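Local coordinates for protein taurocyamine kinase (Schistosoma mansoni, PDB 4WOD) that catalyses the reversible, magnesium-dependent transfer of phosphate between ATP and taurocyamine, as a duplicated phosphagen kinase with two fused repeats in one chain, at residues T23-T28 with I81-K86; F185-N190 with I199-G204; L375-S380 with Y385-L390; A407-M412 with I437-P442. The protein carries 4 engineered substitutions. All coordinates share one frame; numbering follows the deposited sequence.

Interaction 1: residues T23-T28 with I81-K86; sequences TKKYLT and IADYHK
On the surface of the first N-terminal domain, on the helix whose Tyr-84 lines the arginine pocket, a salt bridge joins the ends of two helices: Lys-25 and Tyr-26 converge on a single carboxylate oxygen of Asp-83. Lys-25 NZ donates to Asp-83 OD2 at 2.8 Å and reaches the syn lone pair, the one on the side of the other oxygen. Tyr-26 OH donates to the same atom; the modelled separation of Tyr-26 OH from Asp-83 OD2, 2.4 Å, is very short and its exact value is doubtful. With two donors on one oxygen, OD2 should carry much of the carboxylate charge. The phenol meets it at the edge of its ring, whose plane stands 71° from that of the carboxylate. Lysine suits this exposed place because its long chain can run extended to its charge; here CG lies anti to the backbone N (chi1 -174°), which lays Lys-25 CG over the face of the Tyr-26 ring, 3.9 Å above its plane, and sends both polar ends the same way. The short, charged aspartate offers both donors one acceptor oxygen, while Asp-83 O accepts from Lys-86 N in the Schellman motif that closes its helix. The bridge thus ties helix 22-26 to helix 74-84, where the Tyr-26 side chain also packs on Phe-76, Ala-79 and Val-80, while the adjoining Tyr-84 touches the bound arginine.

Interaction 2: residues F185-N190 with I199-G204; sequences FRNDDN and IDWPTG
Asp-200 O is gripped by two donors of one residue, Thr-203 OG1 at 2.5 Å and Thr-203 N at 2.9 Å, and the turn they close holds Trp-201 out against Phe-185 and Asn-187. The hydroxyl lies in the carbonyl plane. Threonine suits the place because its oxygen is one carbon from the backbone and can reach the carbonyl that its own N already binds. The peptide before Pro-202 is cis, and the four residues make a type VI turn; proline suits it as the residue that most readily accepts a cis bond. Pro-202 CB then sits on one face of the Trp-201 indole and Asn-187 on the opposite face. Asn-187 CB makes a CH-pi contact 3.8 Å from the centroid of the six-membered ring of Trp-201, 9° off the ring normal. Its amide continues the stack, tilted by 20° from the indole, because CG is folded between the backbone N and the carbonyl carbon (chi1 50°). Both segments are loops of the first catalytic domain, linked through helix 190-194, the second leading into strand 206-210 of its antiparallel sheet. At the far corner of the indole, Phe-185 CE1 lies 3.8 Å from Trp-201 CH2, an apolar contact suited to a buried phenylalanine. Asn-187 N is buried here without a hydrogen-bond partner, 3.9 Å from Trp-201 CZ2. Tyr-198 meets the Trp-201 ring edge-to-face, and Phe-185 also packs against Trp-218.

Interaction 3: residues L375-S380 with Y385-L390; sequences LLEGAS and YTRKYL
Arg-387 and Leu-376 carry most of this contact, running past each other in opposite directions. The aliphatic base of the arginine is the apolar half: Arg-387 CB lies 3.8 Å from Leu-376 CG, and Leu-376 CD2 meets Leu-390 CD2 at 3.9 Å. One branch, CD2, touches both the arginine base and Leu-390, and a buried, apolar leucine suits this. The Arg-387 chain is extended from CG to NE, starting anti to the backbone N (chi1 177°), and so carries the guanidinium beyond the leucine to the carbonyls of the turn. There Arg-387 NH1 donates to Ala-379 O at 2.9 Å, a weak, bent bond with an N-H...O angle of 130°. Glu-377 O stands 3.6 Å above one face of the guanidinium, displaced toward its rim, while the Glu-377 carboxylate makes no ion pair with it. Leu-376 O accepts from Ala-379 N at 2.8 Å and closes a type I turn, beside which the carbonyls of Glu-377 and Ala-379 lie near the guanidinium. Such a cation at the carbonyl-rich end of a helix is probably favourable electrostatically, and here it lies where helix 385-388 packs against the end of helix 369-376 within the all-helical N-terminal domain of phosphagen kinases.

Interaction 4: residues A407-M412 with I437-P442; sequences ATLAHM and IDYLDP
The ring of Tyr-439 is met from two directions by side chains of one helix, Leu-409 over a face and Met-412 at the edge. Leu-409 CD1 comes within 3.4 Å of Tyr-439 CD2, and its CH-pi contact lies 3.7 Å from the ring centroid, 25° off the normal and displaced toward the rim. Met-412 SD lies 3.7 Å from Tyr-439 CE2 in a Met-aromatic contact, its direction from the centroid 74° off the ring normal. The same sulfur faces Leu-440 tip to tip, with Met-412 SD and Leu-440 CD2 also 3.7 Å apart. Methionine suits the spot because its chain is flexible: chi1 of 80° sets CG between the backbone N and the carbonyl carbon, and an extended chi2 then places the sulfur against both neighbours, while the bend at chi3 turns the methyl CE toward Leu-440 CD1. Behind this first shell, a capping box fixes the start of helix 409-418. Thr-408 OG1 accepts from His-411 N at 2.9 Å, and His-411 ND1 accepts from Thr-408 N at 3.2 Å, the donor lying near the imidazole plane. The imidazole also bonds through NE2 to Met-364 O, which suggests that the proton sits on NE2. Tyr-398 and Ile-394 of helix 392-398 pack on Leu-409, and Cys-432 of helix 432-435 on Met-412. The buried interface between the segments has no hydrogen bond across it, so its cohesion probably rests on dispersion and weak sulfur and CH contacts with the ring; the one polar group of that ring, Tyr-439 OH, is satisfied by Thr-386 O.

How the interactions relate
Interactions 1 and 2 belong to the first repeat, 3 and 4 to the second. Interactions 3 and 4 form one continuous patch of the second N-terminal domain, their centres 13 Å apart: Tyr-439 of interaction 4 reaches segment 385-390, and Leu-390 CD1 packs 3.7 Å from Leu-409 CD2. Interactions 1 and 2 do not touch, their centres being 27 Å apart, yet the side chains of Asp-83 and Phe-185 each lie about 11 Å from the bound arginine, and Tyr-84 of 81-86 touches it. In the second repeat, the side chains of Thr-386 and Leu-440 lie about 8 and 9 Å from that of Cys-631, the predicted active-site residue.

Interaction 1: residues T23-T28 with I81-K86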
# COMPACT_ATOMS: atom_id res chain seq x y z
N THR A 23 13.18 -16.98 1.87
CA THR A 23 14.27 -17.94 2.11
C THR A 23 14.77 -17.83 3.53
O THR A 23 15.00 -18.82 4.21
CB THR A 23 15.45 -17.73 1.15
OG1 THR A 23 15.06 -18.08 -0.17
CG2 THR A 23 16.64 -18.59 1.57
N LYS A 24 14.92 -16.60 3.99
CA LYS A 24 15.36 -16.35 5.35
C LYS A 24 14.30 -16.87 6.33
O LYS A 24 14.62 -17.48 7.35
CB LYS A 24 15.61 -14.86 5.55
CG LYS A 24 16.02 -14.46 6.95
CD LYS A 24 16.47 -13.02 6.92
CE LYS A 24 16.88 -12.52 8.28
NZ LYS A 24 17.73 -11.31 8.15
N LYS A 25 13.04 -16.66 5.96
CA LYS A 25 11.92 -17.01 6.83
C LYS A 25 11.83 -18.51 7.06
O LYS A 25 11.60 -18.94 8.18
CB LYS A 25 10.62 -16.48 6.22
CG LYS A 25 9.40 -16.66 7.08
CD LYS A 25 8.28 -15.77 6.56
CE LYS A 25 6.94 -16.11 7.16
NZ LYS A 25 5.88 -15.27 6.51
N TYR A 26 12.06 -19.30 6.02
CA TYR A 26 11.81 -20.73 6.14
C TYR A 26 13.07 -21.59 6.18
O TYR A 26 12.98 -22.80 6.43
CB TYR A 26 10.89 -21.17 4.99
CG TYR A 26 9.52 -20.55 5.12
CD1 TYR A 26 8.66 -20.90 6.18
CD2 TYR A 26 9.07 -19.61 4.20
CE1 TYR A 26 7.41 -20.32 6.31
CE2 TYR A 26 7.82 -19.03 4.31
CZ TYR A 26 6.99 -19.39 5.37
OH TYR A 26 5.75 -18.81 5.48
N LEU A 27 14.25 -21.00 5.99
CA LEU A 27 15.49 -21.79 6.08
C LEU A 27 15.90 -21.93 7.56
O LEU A 27 16.88 -21.32 8.02
CB LEU A 27 16.61 -21.16 5.25
CG LEU A 27 17.90 -21.98 5.08
CD1 LEU A 27 17.57 -23.35 4.49
CD2 LEU A 27 18.90 -21.25 4.21
N THR A 28 15.13 -22.73 8.29
CA THR A 28 15.31 -22.87 9.73
C THR A 28 16.43 -23.84 10.07
O THR A 28 16.91 -24.58 9.20
CB THR A 28 14.02 -23.35 10.41
OG1 THR A 28 13.76 -24.72 10.03
CG2 THR A 28 12.85 -22.46 10.00
N ILE A 81 6.38 -21.55 -1.22
CA ILE A 81 5.40 -21.44 -2.30
C ILE A 81 4.03 -21.06 -1.76
O ILE A 81 3.37 -20.16 -2.29
CB ILE A 81 5.33 -22.77 -3.11
CG1 ILE A 81 6.60 -22.95 -3.95
CG2 ILE A 81 4.09 -22.81 -4.00
CD1 ILE A 81 6.81 -24.39 -4.43
N ALA A 82 3.61 -21.75 -0.70
CA ALA A 82 2.34 -21.45 -0.03
C ALA A 82 2.30 -19.99 0.42
O ALA A 82 1.30 -19.31 0.25
CB ALA A 82 2.11 -22.40 1.15
N ASP A 83 3.40 -19.51 0.96
CA ASP A 83 3.52 -18.13 1.40
C ASP A 83 3.44 -17.12 0.23
O ASP A 83 2.57 -16.23 0.23
CB ASP A 83 4.83 -17.97 2.18
CG ASP A 83 4.85 -16.72 3.05
OD1 ASP A 83 4.35 -15.66 2.61
OD2 ASP A 83 5.36 -16.80 4.19
N TYR A 84 4.32 -17.28 -0.76
CA TYR A 84 4.39 -16.36 -1.90
C TYR A 84 3.10 -16.32 -2.71
O TYR A 84 2.63 -15.24 -3.12
CB TYR A 84 5.56 -16.72 -2.83
CG TYR A 84 5.71 -15.74 -3.97
CD1 TYR A 84 6.38 -14.53 -3.79
CD2 TYR A 84 5.17 -16.01 -5.22
CE1 TYR A 84 6.50 -13.63 -4.84
CE2 TYR A 84 5.29 -15.12 -6.25
CZ TYR A 84 5.96 -13.94 -6.06
OH TYR A 84 6.07 -13.06 -7.11
N HIS A 85 2.54 -17.49 -2.97
CA HIS A 85 1.36 -17.57 -3.83
C HIS A 85 0.07 -17.46 -3.01
O HIS A 85 -1.03 -17.61 -3.57
CB HIS A 85 1.39 -18.87 -4.64
CG HIS A 85 2.41 -18.86 -5.73
ND1 HIS A 85 2.24 -18.16 -6.91
CD2 HIS A 85 3.63 -19.43 -5.81
CE1 HIS A 85 3.31 -18.31 -7.67
NE2 HIS A 85 4.16 -19.09 -7.04
N LYS A 86 0.22 -17.18 -1.72
CA LYS A 86 -0.90 -17.00 -0.78
C LYS A 86 -1.88 -18.15 -0.85
O LYS A 86 -3.07 -17.95 -1.07
CB LYS A 86 -1.64 -15.68 -1.05
CG LYS A 86 -0.80 -14.44 -0.80
CD LYS A 86 -1.27 -13.30 -1.68
CE LYS A 86 -0.93 -11.95 -1.08
NZ LYS A 86 0.51 -11.86 -0.70

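Interaction 2: residues F185-N190 with I199-G204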
# COMPACT_ATOMS: atom_id res chain seq x y z
N PHE A 185 18.44 -11.26 -24.66
CA PHE A 185 18.68 -11.18 -23.24
C PHE A 185 20.16 -11.08 -22.98
O PHE A 185 20.98 -11.49 -23.81
CB PHE A 185 18.09 -12.39 -22.51
CG PHE A 185 18.59 -13.73 -22.99
CD1 PHE A 185 19.72 -14.31 -22.44
CD2 PHE A 185 17.87 -14.44 -23.94
CE1 PHE A 185 20.13 -15.57 -22.84
CE2 PHE A 185 18.29 -15.69 -24.36
CZ PHE A 185 19.42 -16.26 -23.80
N ARG A 186 20.52 -10.52 -21.83
CA ARG A 186 21.91 -10.30 -21.48
C ARG A 186 22.23 -10.92 -20.13
O ARG A 186 21.32 -11.28 -19.38
CB ARG A 186 22.24 -8.80 -21.46
CG ARG A 186 22.16 -8.12 -22.83
CD ARG A 186 22.43 -6.62 -22.72
NE ARG A 186 21.68 -6.01 -21.63
CZ ARG A 186 21.94 -4.80 -21.13
NH1 ARG A 186 22.93 -4.07 -21.62
NH2 ARG A 186 21.20 -4.32 -20.13
N ASN A 187 23.52 -11.06 -19.83
CA ASN A 187 23.96 -11.54 -18.54
C ASN A 187 24.14 -10.39 -17.56
O ASN A 187 25.25 -10.12 -17.11
CB ASN A 187 25.26 -12.35 -18.66
CG ASN A 187 26.33 -11.62 -19.47
OD1 ASN A 187 26.04 -10.96 -20.47
ND2 ASN A 187 27.58 -11.74 -19.03
N ASP A 188 23.05 -9.72 -17.22
CA ASP A 188 23.16 -8.52 -16.39
C ASP A 188 22.34 -8.55 -15.09
O ASP A 188 22.20 -7.52 -14.43
CB ASP A 188 22.75 -7.29 -17.23
CG ASP A 188 21.29 -7.32 -17.66
OD1 ASP A 188 20.63 -8.38 -17.53
OD2 ASP A 188 20.81 -6.27 -18.15
N ASP A 189 21.84 -9.72 -14.71
CA ASP A 189 21.03 -9.87 -13.49
C ASP A 189 21.84 -10.62 -12.43
O ASP A 189 22.12 -11.80 -12.59
CB ASP A 189 19.72 -10.61 -13.81
CG ASP A 189 18.78 -10.76 -12.60
OD1 ASP A 189 19.21 -10.81 -11.43
OD2 ASP A 189 17.56 -10.87 -12.84
N ASN A 190 22.23 -9.94 -11.36
CA ASN A 190 23.11 -10.56 -10.39
C ASN A 190 22.40 -11.65 -9.57
O ASN A 190 23.06 -12.55 -9.02
CB ASN A 190 23.70 -9.51 -9.44
CG ASN A 190 25.11 -9.88 -8.97
OD1 ASN A 190 25.77 -10.74 -9.55
ND2 ASN A 190 25.57 -9.22 -7.91
N ILE A 199 26.47 -19.77 -16.08
CA ILE A 199 27.58 -20.70 -16.15
C ILE A 199 27.79 -21.12 -17.62
O ILE A 199 26.82 -21.35 -18.34
CB ILE A 199 27.31 -21.91 -15.25
CG1 ILE A 199 27.17 -21.44 -13.79
CG2 ILE A 199 28.37 -23.00 -15.42
CD1 ILE A 199 26.69 -22.50 -12.86
N ASP A 200 29.05 -21.16 -18.04
CA ASP A 200 29.45 -21.48 -19.41
C ASP A 200 28.88 -20.50 -20.44
O ASP A 200 28.62 -20.89 -21.58
CB ASP A 200 29.03 -22.90 -19.80
CG ASP A 200 29.50 -23.97 -18.82
OD1 ASP A 200 30.68 -23.93 -18.42
OD2 ASP A 200 28.69 -24.85 -18.45
N TRP A 201 28.69 -19.25 -20.03
CA TRP A 201 28.19 -18.18 -20.92
C TRP A 201 29.14 -18.01 -22.10
O TRP A 201 30.34 -17.97 -21.91
CB TRP A 201 28.06 -16.86 -20.14
CG TRP A 201 27.45 -15.75 -20.93
CD1 TRP A 201 28.10 -14.78 -21.66
CD2 TRP A 201 26.05 -15.48 -21.10
NE1 TRP A 201 27.20 -13.94 -22.25
CE2 TRP A 201 25.93 -14.34 -21.93
CE3 TRP A 201 24.88 -16.08 -20.62
CZ2 TRP A 201 24.70 -13.80 -22.29
CZ3 TRP A 201 23.65 -15.54 -20.98
CH2 TRP A 201 23.58 -14.41 -21.81
N PRO A 202 28.61 -17.90 -23.33
CA PRO A 202 27.21 -17.82 -23.71
C PRO A 202 26.71 -19.11 -24.33
O PRO A 202 25.73 -19.08 -25.04
CB PRO A 202 27.22 -16.72 -24.75
CG PRO A 202 28.49 -17.04 -25.52
CD PRO A 202 29.47 -17.63 -24.51
N THR A 203 27.38 -20.23 -24.07
CA THR A 203 27.03 -21.48 -24.75
C THR A 203 25.67 -22.04 -24.33
O THR A 203 25.19 -21.82 -23.21
CB THR A 203 28.12 -22.57 -24.52
OG1 THR A 203 28.23 -22.87 -23.13
CG2 THR A 203 29.48 -22.08 -25.04
N GLY A 204 25.06 -22.80 -25.24
CA GLY A 204 23.82 -23.48 -24.92
C GLY A 204 22.60 -22.57 -24.89
O GLY A 204 21.54 -22.97 -24.47

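Interaction 3: residues L375-S380 with Y385-L390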
# COMPACT_ATOMS: atom_id res chain seq x y z
N LEU A 375 -18.78 1.52 -4.04
CA LEU A 375 -17.84 0.88 -3.10
C LEU A 375 -18.32 1.03 -1.65
O LEU A 375 -18.15 0.12 -0.82
CB LEU A 375 -16.42 1.43 -3.26
CG LEU A 375 -15.70 1.16 -4.58
CD1 LEU A 375 -14.36 1.88 -4.64
CD2 LEU A 375 -15.52 -0.33 -4.80
N LEU A 376 -18.95 2.16 -1.35
CA LEU A 376 -19.41 2.47 -0.00
C LEU A 376 -20.59 1.59 0.43
O LEU A 376 -20.89 1.49 1.62
CB LEU A 376 -19.79 3.95 0.09
CG LEU A 376 -20.08 4.57 1.45
CD1 LEU A 376 -18.87 4.45 2.40
CD2 LEU A 376 -20.52 6.03 1.28
N GLU A 377 -21.23 0.92 -0.53
CA GLU A 377 -22.35 0.03 -0.20
C GLU A 377 -21.96 -1.09 0.76
O GLU A 377 -22.82 -1.67 1.42
CB GLU A 377 -22.94 -0.56 -1.48
CG GLU A 377 -23.57 0.51 -2.35
CD GLU A 377 -24.47 -0.05 -3.42
OE1 GLU A 377 -24.56 -1.29 -3.55
OE2 GLU A 377 -25.07 0.76 -4.15
N GLY A 378 -20.66 -1.37 0.86
CA GLY A 378 -20.17 -2.37 1.79
C GLY A 378 -20.13 -1.89 3.23
O GLY A 378 -19.85 -2.66 4.14
N ALA A 379 -20.40 -0.60 3.43
CA ALA A 379 -20.43 -0.06 4.79
C ALA A 379 -21.81 -0.25 5.38
O ALA A 379 -22.81 -0.26 4.67
CB ALA A 379 -20.04 1.41 4.79
N SER A 380 -21.88 -0.42 6.69
CA SER A 380 -23.18 -0.53 7.32
C SER A 380 -23.90 0.80 7.28
O SER A 380 -23.40 1.79 7.82
CB SER A 380 -23.05 -0.99 8.77
OG SER A 380 -24.29 -0.80 9.45
N TYR A 385 -21.83 6.85 9.21
CA TYR A 385 -22.43 8.16 8.93
C TYR A 385 -22.26 8.57 7.48
O TYR A 385 -23.17 9.12 6.86
CB TYR A 385 -21.84 9.23 9.84
CG TYR A 385 -22.11 9.01 11.31
CD1 TYR A 385 -23.24 9.53 11.91
CD2 TYR A 385 -21.21 8.28 12.09
CE1 TYR A 385 -23.49 9.33 13.26
CE2 TYR A 385 -21.45 8.08 13.44
CZ TYR A 385 -22.59 8.60 14.02
OH TYR A 385 -22.84 8.41 15.36
N THR A 386 -21.07 8.28 6.94
CA THR A 386 -20.68 8.68 5.60
C THR A 386 -21.68 8.15 4.57
O THR A 386 -22.06 8.86 3.64
CB THR A 386 -19.25 8.17 5.27
OG1 THR A 386 -18.33 8.59 6.30
CG2 THR A 386 -18.79 8.67 3.90
N ARG A 387 -22.09 6.90 4.76
CA ARG A 387 -23.09 6.26 3.88
C ARG A 387 -24.53 6.66 4.19
O ARG A 387 -25.33 6.88 3.28
CB ARG A 387 -22.96 4.74 3.97
CG ARG A 387 -24.01 4.04 3.15
CD ARG A 387 -23.74 2.56 2.98
NE ARG A 387 -24.64 2.01 1.98
CZ ARG A 387 -25.36 0.90 2.14
NH1 ARG A 387 -25.28 0.22 3.27
NH2 ARG A 387 -26.16 0.49 1.17
N LYS A 388 -24.85 6.74 5.47
CA LYS A 388 -26.23 6.99 5.90
C LYS A 388 -26.81 8.27 5.28
O LYS A 388 -28.00 8.31 4.93
CB LYS A 388 -26.28 7.06 7.43
CG LYS A 388 -27.67 7.20 8.01
CD LYS A 388 -27.60 7.19 9.52
CE LYS A 388 -28.92 7.56 10.15
NZ LYS A 388 -28.81 7.53 11.63
N TYR A 389 -25.99 9.31 5.13
CA TYR A 389 -26.50 10.58 4.63
C TYR A 389 -26.19 10.80 3.17
O TYR A 389 -26.51 11.84 2.61
CB TYR A 389 -25.98 11.73 5.49
CG TYR A 389 -26.61 11.64 6.86
CD1 TYR A 389 -27.89 12.14 7.08
CD2 TYR A 389 -25.96 11.00 7.90
CE1 TYR A 389 -28.50 12.02 8.32
CE2 TYR A 389 -26.55 10.88 9.14
CZ TYR A 389 -27.82 11.40 9.35
OH TYR A 389 -28.41 11.26 10.58
N LEU A 390 -25.57 9.80 2.54
CA LEU A 390 -25.33 9.86 1.11
C LEU A 390 -26.55 9.32 0.36
O LEU A 390 -26.51 8.22 -0.19
CB LEU A 390 -24.08 9.08 0.73
CG LEU A 390 -23.53 9.41 -0.66
CD1 LEU A 390 -22.90 10.79 -0.67
CD2 LEU A 390 -22.52 8.36 -1.10

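Interaction 4: residues A407-M412 with I437-P442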
# COMPACT_ATOMS: atom_id res chain seq x y z
N ALA A 407 -12.64 21.11 -3.96
CA ALA A 407 -13.05 19.97 -3.17
C ALA A 407 -14.41 19.42 -3.65
O ALA A 407 -15.31 20.17 -4.06
CB ALA A 407 -13.10 20.34 -1.69
N THR A 408 -14.54 18.10 -3.60
CA THR A 408 -15.77 17.44 -4.03
C THR A 408 -16.32 16.53 -2.94
O THR A 408 -15.60 16.18 -1.98
CB THR A 408 -15.54 16.59 -5.30
OG1 THR A 408 -14.68 15.48 -4.99
CG2 THR A 408 -14.93 17.44 -6.41
N LEU A 409 -17.58 16.14 -3.09
CA LEU A 409 -18.23 15.20 -2.18
C LEU A 409 -17.57 13.84 -2.33
O LEU A 409 -17.45 13.08 -1.35
CB LEU A 409 -19.74 15.11 -2.47
CG LEU A 409 -20.59 14.15 -1.62
CD1 LEU A 409 -20.59 14.54 -0.14
CD2 LEU A 409 -22.01 14.11 -2.15
N ALA A 410 -17.14 13.55 -3.55
CA ALA A 410 -16.45 12.30 -3.83
C ALA A 410 -15.16 12.24 -3.03
O ALA A 410 -14.84 11.21 -2.43
CB ALA A 410 -16.18 12.18 -5.30
N HIS A 411 -14.43 13.35 -3.00
CA HIS A 411 -13.22 13.44 -2.19
C HIS A 411 -13.47 13.01 -0.75
O HIS A 411 -12.66 12.29 -0.16
CB HIS A 411 -12.66 14.88 -2.18
CG HIS A 411 -11.79 15.20 -3.35
ND1 HIS A 411 -12.12 16.16 -4.28
CD2 HIS A 411 -10.61 14.68 -3.75
CE1 HIS A 411 -11.16 16.23 -5.19
NE2 HIS A 411 -10.24 15.34 -4.89
N MET A 412 -14.58 13.46 -0.18
CA MET A 412 -14.75 13.33 1.26
C MET A 412 -15.32 11.97 1.67
O MET A 412 -15.11 11.53 2.80
CB MET A 412 -15.59 14.50 1.81
CG MET A 412 -17.10 14.40 1.66
SD MET A 412 -17.94 15.79 2.53
CE MET A 412 -16.89 17.13 2.00
N ILE A 437 -23.47 21.53 2.68
CA ILE A 437 -24.18 21.58 3.96
C ILE A 437 -25.30 20.52 4.05
O ILE A 437 -25.54 19.96 5.12
CB ILE A 437 -24.75 23.01 4.21
CG1 ILE A 437 -25.36 23.12 5.61
CG2 ILE A 437 -25.79 23.39 3.15
CD1 ILE A 437 -25.48 24.59 6.09
N ASP A 438 -25.94 20.22 2.92
CA ASP A 438 -27.05 19.27 2.89
C ASP A 438 -26.59 17.87 3.23
O ASP A 438 -27.37 17.04 3.69
CB ASP A 438 -27.74 19.25 1.52
CG ASP A 438 -28.64 20.45 1.30
OD1 ASP A 438 -28.66 21.37 2.14
OD2 ASP A 438 -29.37 20.46 0.30
N TYR A 439 -25.32 17.59 2.96
CA TYR A 439 -24.76 16.30 3.36
C TYR A 439 -24.18 16.38 4.76
O TYR A 439 -24.46 15.54 5.61
CB TYR A 439 -23.70 15.86 2.36
CG TYR A 439 -22.92 14.63 2.74
CD1 TYR A 439 -23.51 13.37 2.72
CD2 TYR A 439 -21.57 14.72 3.09
CE1 TYR A 439 -22.78 12.24 3.04
CE2 TYR A 439 -20.84 13.59 3.40
CZ TYR A 439 -21.46 12.35 3.38
OH TYR A 439 -20.74 11.21 3.69
N LEU A 440 -23.36 17.41 5.01
CA LEU A 440 -22.58 17.44 6.24
C LEU A 440 -23.39 17.83 7.48
O LEU A 440 -23.11 17.35 8.58
CB LEU A 440 -21.37 18.37 6.08
CG LEU A 440 -20.23 17.87 5.16
CD1 LEU A 440 -19.25 18.99 4.81
CD2 LEU A 440 -19.46 16.71 5.82
N ASP A 441 -24.40 18.69 7.33
CA ASP A 441 -25.08 19.21 8.51
C ASP A 441 -25.92 18.15 9.23
O ASP A 441 -25.84 18.04 10.44
CB ASP A 441 -25.95 20.41 8.17
CG ASP A 441 -26.49 21.10 9.41
OD1 ASP A 441 -25.70 21.76 10.11
OD2 ASP A 441 -27.70 20.96 9.69
N PRO A 442 -26.73 17.36 8.49
CA PRO A 442 -27.45 16.31 9.23
C PRO A 442 -26.48 15.28 9.85
O PRO A 442 -26.70 14.82 10.97
CB PRO A 442 -28.36 15.67 8.17
CG PRO A 442 -27.75 16.03 6.86
CD PRO A 442 -27.15 17.41 7.07